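Thylakoid lumenal 15 kDa protein 1, chloroplastic (Arabidopsis thaliana, PDB 3N90) is of unknown function but folds as a right-handed quadrilateral beta helix built from pentapeptide repeats in the chloroplast thylakoid lumen. Local coordinates at residues 6-11 with 26-31; 76-81 with 95-100; 106-111 with 133-138; 37-42 with 57-62. The protein carries 2 engineered substitutions. One frame throughout, in Å; residues are numbered along the deposited sequence.

Interaction 1 (6-11 with 26-31); sequences GPYGQG and QTLIRQ. With SO4 (sulfate ion), chain B.
Gln31 with Tyr8, and Gln10 with Arg30, carry the main hydrogen bonds between 6-11 and 26-31: two long amides that reach backbone carbonyls across the contact. Gln31 NE2 donates to Tyr8 O at 3.0 Å; the bond lies in the amide plane but meets the carbonyl from 54° above its plane. The same nitrogen also bonds Thr13 OG1. In the reverse direction Gln10 NE2 donates to Arg30 O at 2.9 Å, almost in its own amide plane. A bend at chi2 (-67°) turns this amide toward 26-31, and its OE1 accepts from Asp32 N, just beyond that segment. The Gln10 and Gln31 side chains run antiparallel, their amide planes 61° apart. Gln26 NE2 comes edge-on to the tyrosine, near the ring plane, and makes a weak bond to Tyr8 OH at 2.7 Å; the phenol also bonds Phe2 O.

Residues Leu28 to Gln31 form a type II beta turn, a corner of the right-handed quadrilateral beta helix, closed by Gln31 N to Leu28 O at 3.1 Å. The segment 6-11 lies at the N-terminal end of the beta helix, whereas 26-31 bonds on to the following coil through Lys47 and Leu49.

Apolar contact comes from the aromatic ring. Leu28 CD2 touches its edge at Tyr8 CD2, 3.5 Å away, and Leu28, being branched and apolar, also packs on Phe23, Phe43 and Leu48. Phe23 meets the tyrosine ring edge-to-face, and Gly6 CA lies over the centre of one face.

A water and a sulfate add further bonds. The water accepts from Tyr8 N and donates to Gln31 OE1 at 2.7 Å, with a weak bond to Thr27 O. Gln10 N reaches the sulfate O1 only weakly, at 3.4 Å.

Interaction 2 (76-81 with 95-100); sequences ANVTKV and GNTSFK
Val78 and Phe99 sit at the inward-facing central position of two stacked pentapeptide coils, and run alongside each other toward the interior. Val78 CB lies over one face of the Phe99 ring, 3.9 Å from its centroid and 13° off the normal, a CH-pi contact; CG1 and CG2 both approach the ring's outer carbons. The branched valine thus lies against the flat ring, with CB offset toward its rim, and Leu83 also touches the Phe99 side chain.

The backbones run nearly parallel, 9° apart, as successive coils of a right-handed quadrilateral beta helix do. Asn77 and Ser98 form a single bridge: Ser98 N donates to Ala76 O at 3.3 Å, and Val78 N to Ser98 O at 2.8 Å. Further on, Lys80 N bonds Lys100 O at 3.0 Å. Phe99 CA adds a CA-H...O contact with Val78 O, 3.4 Å away.

On the outer side of the beta helix, Thr79 CG2 rests on Ser98 OG at 3.4 Å. That hydroxyl stands opposite the backbone N about chi1 (178°), from where it accepts from Lys100 N at 3.2 Å, making an ST turn; a short hydroxyl side chain can fold back to its own backbone in this way. Near Asn96, a water donates to both Ala76 O and Asn96 O.

Interaction 3 (106-111 with 133-138); sequences GADFTD and TGNATR
The carboxylate of Asp108 and the amide of Asn135 meet with their planes 68° apart. Asn135 ND2, donating almost within its own amide plane, reaches the syn lone pair of Asp108 OD2 at 3.1 Å, while Thr133 OG1 uses the anti lone pair of that oxygen at 2.7 Å. Asp108 OD1 is taken up by its own segment: Thr110 N meets it at 3.0 Å, an Asx turn, and Thr110 OG1 also donates to it. Four donors thus fix the rotation of the buried carboxylate, and would probably favour its charged form. The third flat group, the Phe109 ring, has Thr137 CG2 at its edge, 4.2 Å from CD2.

Thr133 holds OG1 between its backbone N and carbonyl carbon (chi1 70°), where the hydroxyl also accepts from Asn135 N in an ST turn. Thr137 OG1 donates to Ala107 O at 2.7 Å, tilted 22° from the carbonyl plane; a threonine serves both needs here, its hydroxyl binding backbone and its methyl at the ring edge.

Ala136 occupies the N-cap position, and Thr137, the first residue of helix 137-140, joins the start of that helix to a coil near the C-terminal end of the beta helix. Thr140 OG1 bonds Phe109 N, and Arg138 reaches back to Cys123 O in helix 116-125.

Interaction 4 (37-42 with 57-62); sequences ILRQAN and DLTGAD
On the outer side of the coils, Arg39 reaches over to Asp57 in a side-on salt bridge in which NE and NH2 both grip one oxygen, OD2, each at 3.0 Å. The oxygen lies in the guanidinium plane, but the two flat groups stand 81° apart; NH2 uses the syn lone pair of OD2, whereas NE comes from above the carboxylate. Both residues are partly exposed. Thr59 CB sits over the centre of one guanidinium face, 3.7 Å above it. The other carboxylate oxygen, Asp57 OD1, accepts from Thr59 N, an Asx turn, and also from Thr59 OG1. The aspartate owes this double use to CG lying trans to its backbone N (chi1 -179°).

The tight part is the inward side and the backbone bonds. Leu38 and Leu58 point inward together, CB of Leu38 being 3.8 Å from CD2 of Leu58. Leu38 N donates to Asp57 O at 2.7 Å, Gln40 N to Thr59 O at 2.9 Å and Asp62 N to Ala41 O at 3.0 Å. Ala61 CB lies 3.4 Å from Ala41 O, a closeness that a small side chain probably permits.

The end at Asn42 and Asp62 is looser. Their amide and carboxylate planes are 3° apart, and a water lies between them, its bond to Asn42 OD1 weak; Lys44 N and Ser64 OG hold the two side chains more directly.

Leu38 to Ala41 and Leu58 to Ala61 are type II beta turns, with Gln40 and Gly60 at the positive-phi position. Such turns stacked coil upon coil, with leucines inside, mark the pentapeptide-repeat quadrilateral beta helix.

The four contacts follow one another along the beta helix. Interaction 1 lies at its N-terminal end and interaction 3 at its C-terminal end, with centres about 26 Å apart on opposite sides of the chain's centre. Interactions 4 and 2 belong to the repeats between them, and their centres are about 11 Å apart. These two share a coil boundary: Asn77 O probably accepts a hydrogen bond from Leu58 N at 2.7 Å, and Thr79 O one from Gly60 N at 3.0 Å. Interaction 2 meets interaction 3 in the interior of the beta helix, where Phe99 CE1 packs 4.2 Å from Phe109 CE1. The sulfate lies beside interaction 1 and probably comes from the crystallisation liquor.

Interaction 1 (6-11 with 26-31)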
loop_
_atom_site.group_PDB
_atom_site.type_symbol
_atom_site.label_atom_id
_atom_site.label_comp_id
_atom_site.label_asym_id
_atom_site.label_seq_id
_atom_site.Cartn_x
_atom_site.Cartn_y
_atom_site.Cartn_z
ATOM N N GLY A 6 -14.727 14.300 3.287
ATOM C CA GLY A 6 -13.574 15.176 2.957
ATOM C C GLY A 6 -13.566 15.739 1.529
ATOM O O GLY A 6 -14.527 15.517 0.783
ATOM N N PRO A 7 -12.454 16.383 1.090
ATOM C CA PRO A 7 -11.025 16.223 1.427
ATOM C C PRO A 7 -10.685 16.374 2.895
ATOM O O PRO A 7 -11.418 17.024 3.660
ATOM C CB PRO A 7 -10.342 17.348 0.629
ATOM C CG PRO A 7 -11.415 18.381 0.464
ATOM C CD PRO A 7 -12.645 17.544 0.197
ATOM N N TYR A 8 -9.575 15.756 3.274
ATOM C CA TYR A 8 -9.140 15.740 4.647
ATOM C C TYR A 8 -7.869 16.548 4.788
ATOM O O TYR A 8 -6.861 16.281 4.093
ATOM C CB TYR A 8 -8.901 14.298 5.138
ATOM C CG TYR A 8 -10.055 13.344 4.914
ATOM C CD1 TYR A 8 -11.142 13.336 5.780
ATOM C CD2 TYR A 8 -10.058 12.451 3.845
ATOM C CE1 TYR A 8 -12.205 12.466 5.590
ATOM C CE2 TYR A 8 -11.110 11.572 3.649
ATOM C CZ TYR A 8 -12.194 11.591 4.532
ATOM O OH TYR A 8 -13.257 10.727 4.355
ATOM N N GLY A 9 -7.888 17.511 5.708
ATOM C CA GLY A 9 -6.667 18.217 6.088
ATOM C C GLY A 9 -5.622 17.222 6.576
ATOM O O GLY A 9 -5.975 16.151 7.060
ATOM N N GLN A 10 -4.346 17.566 6.470
ATOM C CA GLN A 10 -3.277 16.618 6.839
ATOM C C GLN A 10 -3.331 16.295 8.338
ATOM O O GLN A 10 -2.987 15.178 8.757
ATOM C CB GLN A 10 -1.912 17.156 6.441
ATOM C CG GLN A 10 -1.728 17.378 4.921
ATOM C CD GLN A 10 -1.717 16.087 4.110
ATOM O OE1 GLN A 10 -2.335 15.085 4.486
ATOM N NE2 GLN A 10 -0.980 16.098 3.004
ATOM N N GLY A 11 -3.815 17.259 9.132
ATOM C CA GLY A 11 -3.904 17.063 10.604
ATOM C C GLY A 11 -4.913 16.013 11.027
ATOM O O GLY A 11 -4.881 15.505 12.168
ATOM N N GLN A 26 -11.915 6.984 -1.953
ATOM C CA GLN A 26 -11.688 8.398 -1.734
ATOM C C GLN A 26 -10.450 8.907 -2.415
ATOM O O GLN A 26 -9.494 8.150 -2.639
ATOM C CB GLN A 26 -11.648 8.685 -0.254
ATOM C CG GLN A 26 -12.937 8.203 0.403
ATOM C CD GLN A 26 -13.118 8.755 1.758
ATOM O OE1 GLN A 26 -14.057 8.394 2.469
ATOM N NE2 GLN A 26 -12.221 9.633 2.150
ATOM N N THR A 27 -10.469 10.202 -2.743
ATOM C CA THR A 27 -9.319 10.866 -3.303
ATOM C C THR A 27 -8.447 11.335 -2.173
ATOM O O THR A 27 -8.826 12.237 -1.402
ATOM C CB THR A 27 -9.731 12.047 -4.193
ATOM O OG1 THR A 27 -10.608 11.557 -5.188
ATOM C CG2 THR A 27 -8.530 12.655 -4.875
ATOM N N LEU A 28 -7.281 10.681 -2.047
ATOM C CA LEU A 28 -6.325 10.949 -0.987
ATOM C C LEU A 28 -4.898 11.156 -1.533
ATOM O O LEU A 28 -3.920 10.661 -0.978
ATOM C CB LEU A 28 -6.340 9.809 0.044
ATOM C CG LEU A 28 -7.739 9.513 0.621
ATOM C CD1 LEU A 28 -7.796 8.113 1.173
ATOM C CD2 LEU A 28 -8.072 10.538 1.663
ATOM N N ILE A 29 -4.800 11.922 -2.608
ATOM C CA ILE A 29 -3.517 12.175 -3.234
ATOM C C ILE A 29 -2.608 12.879 -2.246
ATOM O O ILE A 29 -2.959 13.921 -1.696
ATOM C CB ILE A 29 -3.740 12.995 -4.517
ATOM C CG1 ILE A 29 -4.506 12.139 -5.548
ATOM C CG2 ILE A 29 -2.420 13.582 -5.013
ATOM C CD1 ILE A 29 -4.904 12.900 -6.862
ATOM N N ARG A 30 -1.432 12.305 -1.990
ATOM C CA ARG A 30 -0.461 12.909 -1.090
ATOM C C ARG A 30 -0.982 13.161 0.344
ATOM O O ARG A 30 -0.428 13.958 1.064
ATOM C CB ARG A 30 0.145 14.187 -1.709
ATOM C CG ARG A 30 0.995 13.825 -2.959
ATOM C CD ARG A 30 1.385 15.095 -3.691
ATOM N NE ARG A 30 2.283 14.825 -4.821
ATOM C CZ ARG A 30 2.322 15.538 -5.938
ATOM N NH1 ARG A 30 1.465 16.538 -6.123
ATOM N NH2 ARG A 30 3.209 15.226 -6.888
ATOM N N GLN A 31 -2.005 12.398 0.717
ATOM C CA GLN A 31 -2.476 12.369 2.106
ATOM C C GLN A 31 -1.345 11.890 3.034
ATOM O O GLN A 31 -0.587 10.937 2.702
ATOM C CB GLN A 31 -3.672 11.449 2.230
ATOM C CG GLN A 31 -4.520 11.768 3.476
ATOM C CD GLN A 31 -5.190 13.131 3.410
ATOM O OE1 GLN A 31 -5.630 13.569 2.326
ATOM N NE2 GLN A 31 -5.287 13.815 4.570
HETATM S S SO4 B . -4.414 20.112 3.017
HETATM O O1 SO4 B . -3.919 20.221 4.389
HETATM O O2 SO4 B . -4.963 21.386 2.545
HETATM O O3 SO4 B . -5.537 19.153 3.002
HETATM O O4 SO4 B . -3.356 19.690 2.128
HETATM O O HOH W 1 -8.063 14.251 1.314
#

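Interaction 2 (76-81 with 95-100)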
loop_
_atom_site.group_PDB
_atom_site.type_symbol
_atom_site.label_atom_id
_atom_site.label_comp_id
_atom_site.label_asym_id
_atom_site.label_seq_id
_atom_site.Cartn_x
_atom_site.Cartn_y
_atom_site.Cartn_z
ATOM N N ALA A 76 6.702 0.932 7.400
ATOM C CA ALA A 76 5.316 0.572 7.690
ATOM C C ALA A 76 5.171 -0.909 8.023
ATOM O O ALA A 76 5.928 -1.778 7.522
ATOM C CB ALA A 76 4.371 0.945 6.489
ATOM N N ASN A 77 4.180 -1.177 8.860
ATOM C CA ASN A 77 3.708 -2.535 9.114
ATOM C C ASN A 77 2.595 -2.833 8.099
ATOM O O ASN A 77 1.473 -2.353 8.232
ATOM C CB ASN A 77 3.222 -2.629 10.570
ATOM C CG ASN A 77 2.803 -4.015 10.951
ATOM O OD1 ASN A 77 2.675 -4.884 10.088
ATOM N ND2 ASN A 77 2.600 -4.247 12.252
ATOM N N VAL A 78 2.931 -3.598 7.078
ATOM C CA VAL A 78 2.001 -3.934 6.015
ATOM C C VAL A 78 1.693 -5.426 6.080
ATOM O O VAL A 78 1.689 -6.127 5.064
ATOM C CB VAL A 78 2.565 -3.459 4.632
ATOM C CG1 VAL A 78 1.427 -3.349 3.606
ATOM C CG2 VAL A 78 3.185 -2.079 4.793
ATOM N N THR A 79 1.463 -5.919 7.292
ATOM C CA THR A 79 1.199 -7.347 7.476
ATOM C C THR A 79 -0.268 -7.650 7.219
ATOM O O THR A 79 -1.148 -6.900 7.630
ATOM C CB THR A 79 1.607 -7.853 8.908
ATOM O OG1 THR A 79 0.794 -7.208 9.870
ATOM C CG2 THR A 79 3.046 -7.548 9.234
ATOM N N LYS A 80 -0.543 -8.761 6.534
ATOM C CA LYS A 80 -1.935 -9.209 6.314
ATOM C C LYS A 80 -2.835 -8.179 5.604
ATOM O O LYS A 80 -4.047 -8.113 5.827
ATOM C CB LYS A 80 -2.558 -9.684 7.630
ATOM C CG LYS A 80 -1.898 -10.914 8.233
ATOM C CD LYS A 80 -2.641 -11.364 9.516
ATOM C CE LYS A 80 -1.803 -12.359 10.317
ATOM N NZ LYS A 80 -1.879 -13.730 9.700
ATOM N N VAL A 81 -2.218 -7.418 4.715
ATOM C CA VAL A 81 -2.887 -6.363 3.983
ATOM C C VAL A 81 -3.280 -6.938 2.642
ATOM O O VAL A 81 -2.520 -7.694 2.054
ATOM C CB VAL A 81 -1.921 -5.172 3.746
ATOM C CG1 VAL A 81 -2.490 -4.171 2.734
ATOM C CG2 VAL A 81 -1.578 -4.461 5.081
ATOM N N GLY A 95 13.814 0.105 4.786
ATOM C CA GLY A 95 13.994 -0.405 6.146
ATOM C C GLY A 95 13.107 -1.576 6.508
ATOM O O GLY A 95 12.695 -2.353 5.654
ATOM N N ASN A 96 12.847 -1.664 7.804
ATOM C CA ASN A 96 12.113 -2.719 8.478
ATOM C C ASN A 96 10.611 -2.714 8.204
ATOM O O ASN A 96 9.809 -2.697 9.146
ATOM C CB ASN A 96 12.277 -2.473 9.971
ATOM C CG ASN A 96 11.930 -1.017 10.359
ATOM O OD1 ASN A 96 12.764 -0.130 10.201
ATOM N ND2 ASN A 96 10.686 -0.773 10.820
ATOM N N THR A 97 10.237 -2.735 6.936
ATOM C CA THR A 97 8.830 -2.822 6.535
ATOM C C THR A 97 8.518 -4.308 6.512
ATOM O O THR A 97 9.338 -5.104 6.030
ATOM C CB THR A 97 8.640 -2.232 5.114
ATOM O OG1 THR A 97 9.317 -0.967 5.022
ATOM C CG2 THR A 97 7.167 -2.032 4.778
ATOM N N SER A 98 7.362 -4.703 7.030
ATOM C CA SER A 98 6.959 -6.103 6.910
ATOM C C SER A 98 5.757 -6.234 5.998
ATOM O O SER A 98 4.784 -5.535 6.190
ATOM C CB SER A 98 6.638 -6.717 8.268
ATOM O OG SER A 98 6.216 -8.055 8.056
ATOM N N PHE A 99 5.838 -7.117 5.000
ATOM C CA PHE A 99 4.654 -7.488 4.180
ATOM C C PHE A 99 4.153 -8.908 4.508
ATOM O O PHE A 99 3.329 -9.462 3.779
ATOM C CB PHE A 99 4.940 -7.365 2.662
ATOM C CG PHE A 99 4.783 -5.967 2.096
ATOM C CD1 PHE A 99 3.873 -5.725 1.066
ATOM C CD2 PHE A 99 5.554 -4.909 2.552
ATOM C CE1 PHE A 99 3.708 -4.445 0.514
ATOM C CE2 PHE A 99 5.388 -3.607 2.010
ATOM C CZ PHE A 99 4.462 -3.374 0.986
ATOM N N LYS A 100 4.640 -9.497 5.607
ATOM C CA LYS A 100 4.269 -10.881 5.968
ATOM C C LYS A 100 2.759 -11.123 5.954
ATOM O O LYS A 100 1.987 -10.399 6.615
ATOM C CB LYS A 100 4.864 -11.258 7.331
ATOM C CG LYS A 100 4.353 -12.590 7.896
ATOM C CD LYS A 100 5.285 -13.140 8.954
ATOM C CE LYS A 100 4.800 -14.482 9.481
ATOM N NZ LYS A 100 5.695 -14.978 10.560
HETATM O O HOH W 2 7.171 -3.399 10.003
#

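Interaction 3 (106-111 with 133-138)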
loop_
_atom_site.group_PDB
_atom_site.type_symbol
_atom_site.label_atom_id
_atom_site.label_comp_id
_atom_site.label_asym_id
_atom_site.label_seq_id
_atom_site.Cartn_x
_atom_site.Cartn_y
_atom_site.Cartn_z
ATOM N N GLY A 106 -1.530 -9.709 -8.330
ATOM C CA GLY A 106 -1.776 -8.648 -9.307
ATOM C C GLY A 106 -1.304 -7.276 -8.857
ATOM O O GLY A 106 -1.558 -6.278 -9.514
ATOM N N ALA A 107 -0.562 -7.204 -7.750
ATOM C CA ALA A 107 0.063 -5.932 -7.372
ATOM C C ALA A 107 1.169 -5.493 -8.349
ATOM O O ALA A 107 1.915 -6.320 -8.886
ATOM C CB ALA A 107 0.619 -6.021 -5.938
ATOM N N ASP A 108 1.318 -4.206 -8.566
ATOM C CA ASP A 108 2.372 -3.745 -9.455
ATOM C C ASP A 108 3.511 -3.029 -8.718
ATOM O O ASP A 108 3.362 -1.908 -8.238
ATOM C CB ASP A 108 1.754 -2.895 -10.596
ATOM C CG ASP A 108 2.720 -2.615 -11.722
ATOM O OD1 ASP A 108 3.929 -2.449 -11.462
ATOM O OD2 ASP A 108 2.243 -2.508 -12.881
ATOM N N PHE A 109 4.684 -3.683 -8.654
ATOM C CA PHE A 109 5.834 -3.168 -7.941
ATOM C C PHE A 109 6.931 -2.527 -8.842
ATOM O O PHE A 109 8.081 -2.475 -8.446
ATOM C CB PHE A 109 6.458 -4.289 -7.068
ATOM C CG PHE A 109 5.613 -4.711 -5.883
ATOM C CD1 PHE A 109 5.792 -4.079 -4.654
ATOM C CD2 PHE A 109 4.708 -5.766 -5.977
ATOM C CE1 PHE A 109 5.042 -4.473 -3.515
ATOM C CE2 PHE A 109 3.946 -6.178 -4.869
ATOM C CZ PHE A 109 4.114 -5.525 -3.621
ATOM N N THR A 110 6.568 -2.032 -10.031
ATOM C CA THR A 110 7.540 -1.286 -10.880
ATOM C C THR A 110 8.328 -0.198 -10.222
ATOM O O THR A 110 7.771 0.711 -9.572
ATOM C CB THR A 110 6.846 -0.617 -12.082
ATOM O OG1 THR A 110 6.345 -1.620 -12.937
ATOM C CG2 THR A 110 7.828 0.298 -12.850
ATOM N N ASP A 111 9.644 -0.238 -10.437
ATOM C CA ASP A 111 10.570 0.750 -9.899
ATOM C C ASP A 111 10.441 0.905 -8.392
ATOM O O ASP A 111 10.840 1.926 -7.838
ATOM C CB ASP A 111 10.374 2.129 -10.533
ATOM C CG ASP A 111 10.991 2.256 -11.879
ATOM O OD1 ASP A 111 11.782 1.374 -12.295
ATOM O OD2 ASP A 111 10.670 3.276 -12.521
ATOM N N THR A 133 -2.922 -2.497 -14.958
ATOM C CA THR A 133 -1.767 -2.250 -15.828
ATOM C C THR A 133 -1.382 -3.432 -16.742
ATOM O O THR A 133 -0.615 -3.265 -17.678
ATOM C CB THR A 133 -0.475 -1.827 -15.051
ATOM O OG1 THR A 133 0.028 -2.948 -14.309
ATOM C CG2 THR A 133 -0.718 -0.618 -14.121
ATOM N N GLY A 134 -1.869 -4.624 -16.460
ATOM C CA GLY A 134 -1.421 -5.768 -17.257
ATOM C C GLY A 134 0.094 -6.020 -17.151
ATOM O O GLY A 134 0.707 -6.665 -18.024
ATOM N N ASN A 135 0.716 -5.474 -16.107
ATOM C CA ASN A 135 2.081 -5.867 -15.750
ATOM C C ASN A 135 2.020 -7.128 -14.881
ATOM O O ASN A 135 1.089 -7.324 -14.085
ATOM C CB ASN A 135 2.846 -4.725 -15.085
ATOM C CG ASN A 135 3.381 -3.732 -16.072
ATOM O OD1 ASN A 135 3.591 -4.065 -17.251
ATOM N ND2 ASN A 135 3.635 -2.502 -15.612
ATOM N N ALA A 136 2.972 -8.034 -15.065
ATOM C CA ALA A 136 2.907 -9.278 -14.308
ATOM C C ALA A 136 3.638 -9.044 -12.992
ATOM O O ALA A 136 4.745 -8.495 -13.000
ATOM C CB ALA A 136 3.540 -10.431 -15.088
ATOM N N THR A 137 3.010 -9.425 -11.876
ATOM C CA THR A 137 3.515 -9.019 -10.539
ATOM C C THR A 137 4.939 -9.474 -10.370
ATOM O O THR A 137 5.784 -8.696 -9.974
ATOM C CB THR A 137 2.637 -9.529 -9.376
ATOM O OG1 THR A 137 1.356 -8.899 -9.462
ATOM C CG2 THR A 137 3.275 -9.194 -7.989
ATOM N N ARG A 138 5.198 -10.718 -10.765
ATOM C CA ARG A 138 6.541 -11.332 -10.741
ATOM C C ARG A 138 7.568 -10.607 -11.586
ATOM O O ARG A 138 8.738 -10.577 -11.222
ATOM C CB ARG A 138 6.453 -12.792 -11.186
ATOM C CG ARG A 138 5.580 -13.661 -10.295
ATOM C CD ARG A 138 5.735 -15.130 -10.622
ATOM N NE ARG A 138 7.069 -15.659 -10.320
ATOM C CZ ARG A 138 7.535 -15.890 -9.088
ATOM N NH1 ARG A 138 6.803 -15.616 -8.015
ATOM N NH2 ARG A 138 8.749 -16.384 -8.919
#

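Interaction 4 (37-42 with 57-62)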
loop_
_atom_site.group_PDB
_atom_site.type_symbol
_atom_site.label_atom_id
_atom_site.label_comp_id
_atom_site.label_asym_id
_atom_site.label_seq_id
_atom_site.Cartn_x
_atom_site.Cartn_y
_atom_site.Cartn_z
ATOM N N ILE A 37 -2.224 4.768 12.980
ATOM C CA ILE A 37 -2.676 3.395 13.126
ATOM C C ILE A 37 -3.861 3.206 12.190
ATOM O O ILE A 37 -4.853 3.948 12.246
ATOM C CB ILE A 37 -3.119 3.069 14.588
ATOM C CG1 ILE A 37 -2.033 3.426 15.597
ATOM C CG2 ILE A 37 -3.463 1.578 14.657
ATOM C CD1 ILE A 37 -2.486 3.154 17.066
ATOM N N LEU A 38 -3.720 2.255 11.281
ATOM C CA LEU A 38 -4.684 2.011 10.215
ATOM C C LEU A 38 -5.091 0.540 10.144
ATOM O O LEU A 38 -5.365 0.008 9.049
ATOM C CB LEU A 38 -4.145 2.519 8.857
ATOM C CG LEU A 38 -4.153 4.047 8.740
ATOM C CD1 LEU A 38 -3.152 4.476 7.658
ATOM C CD2 LEU A 38 -5.544 4.530 8.418
ATOM N N ARG A 39 -5.062 -0.142 11.306
ATOM C CA ARG A 39 -5.411 -1.547 11.331
ATOM C C ARG A 39 -6.845 -1.705 10.872
ATOM O O ARG A 39 -7.747 -0.950 11.310
ATOM C CB ARG A 39 -5.285 -2.155 12.731
ATOM C CG ARG A 39 -3.953 -2.136 13.322
ATOM C CD ARG A 39 -3.978 -3.160 14.498
ATOM N NE ARG A 39 -2.610 -3.494 14.576
ATOM C CZ ARG A 39 -2.030 -4.637 14.802
ATOM N NH1 ARG A 39 -2.647 -5.807 15.086
ATOM N NH2 ARG A 39 -0.739 -4.553 14.731
ATOM N N GLN A 40 -7.028 -2.667 9.979
ATOM C CA GLN A 40 -8.323 -2.961 9.350
ATOM C C GLN A 40 -8.974 -1.801 8.599
ATOM O O GLN A 40 -10.187 -1.818 8.375
ATOM C CB GLN A 40 -9.319 -3.467 10.407
ATOM C CG GLN A 40 -8.909 -4.723 11.109
ATOM C CD GLN A 40 -7.999 -4.521 12.320
ATOM O OE1 GLN A 40 -8.228 -3.647 13.174
ATOM N NE2 GLN A 40 -6.972 -5.358 12.412
ATOM N N ALA A 41 -8.199 -0.777 8.232
ATOM C CA ALA A 41 -8.760 0.370 7.532
ATOM C C ALA A 41 -9.119 -0.078 6.132
ATOM O O ALA A 41 -8.490 -0.982 5.598
ATOM C CB ALA A 41 -7.782 1.539 7.465
ATOM N N ASN A 42 -10.112 0.580 5.547
ATOM C CA ASN A 42 -10.560 0.287 4.195
ATOM C C ASN A 42 -10.125 1.367 3.210
ATOM O O ASN A 42 -10.641 2.492 3.228
ATOM C CB ASN A 42 -12.091 0.181 4.182
ATOM C CG ASN A 42 -12.638 -0.396 2.875
ATOM O OD1 ASN A 42 -11.902 -0.652 1.929
ATOM N ND2 ASN A 42 -13.961 -0.585 2.838
ATOM N N ASP A 57 0.864 1.778 10.744
ATOM C CA ASP A 57 0.501 0.383 10.972
ATOM C C ASP A 57 -0.713 0.052 10.145
ATOM O O ASP A 57 -1.823 0.528 10.402
ATOM C CB ASP A 57 0.225 0.130 12.463
ATOM C CG ASP A 57 -0.131 -1.328 12.762
ATOM O OD1 ASP A 57 -0.137 -2.170 11.844
ATOM O OD2 ASP A 57 -0.378 -1.631 13.960
ATOM N N LEU A 58 -0.487 -0.743 9.101
ATOM C CA LEU A 58 -1.552 -1.053 8.146
ATOM C C LEU A 58 -2.138 -2.451 8.342
ATOM O O LEU A 58 -2.861 -2.960 7.470
ATOM C CB LEU A 58 -1.038 -0.861 6.691
ATOM C CG LEU A 58 -1.045 0.618 6.253
ATOM C CD1 LEU A 58 -0.010 0.914 5.157
ATOM C CD2 LEU A 58 -2.478 1.034 5.782
ATOM N N THR A 59 -1.822 -3.077 9.471
ATOM C CA THR A 59 -2.123 -4.487 9.640
ATOM C C THR A 59 -3.581 -4.801 9.274
ATOM O O THR A 59 -4.505 -4.159 9.798
ATOM C CB THR A 59 -1.853 -4.925 11.103
ATOM O OG1 THR A 59 -0.456 -4.797 11.375
ATOM C CG2 THR A 59 -2.290 -6.393 11.276
ATOM N N GLY A 60 -3.791 -5.737 8.348
ATOM C CA GLY A 60 -5.167 -6.121 7.958
ATOM C C GLY A 60 -5.981 -5.154 7.110
ATOM O O GLY A 60 -7.193 -5.372 6.877
ATOM N N ALA A 61 -5.327 -4.078 6.658
ATOM C CA ALA A 61 -6.007 -3.071 5.853
ATOM C C ALA A 61 -6.348 -3.639 4.475
ATOM O O ALA A 61 -5.670 -4.558 3.999
ATOM C CB ALA A 61 -5.152 -1.829 5.718
ATOM N N ASP A 62 -7.375 -3.080 3.849
ATOM C CA ASP A 62 -7.699 -3.358 2.440
ATOM C C ASP A 62 -7.180 -2.252 1.515
ATOM O O ASP A 62 -7.727 -1.149 1.468
ATOM C CB ASP A 62 -9.206 -3.552 2.277
ATOM C CG ASP A 62 -9.579 -4.180 0.924
ATOM O OD1 ASP A 62 -8.681 -4.334 0.063
ATOM O OD2 ASP A 62 -10.786 -4.481 0.729
HETATM O O HOH W 3 -12.852 -3.543 1.738
#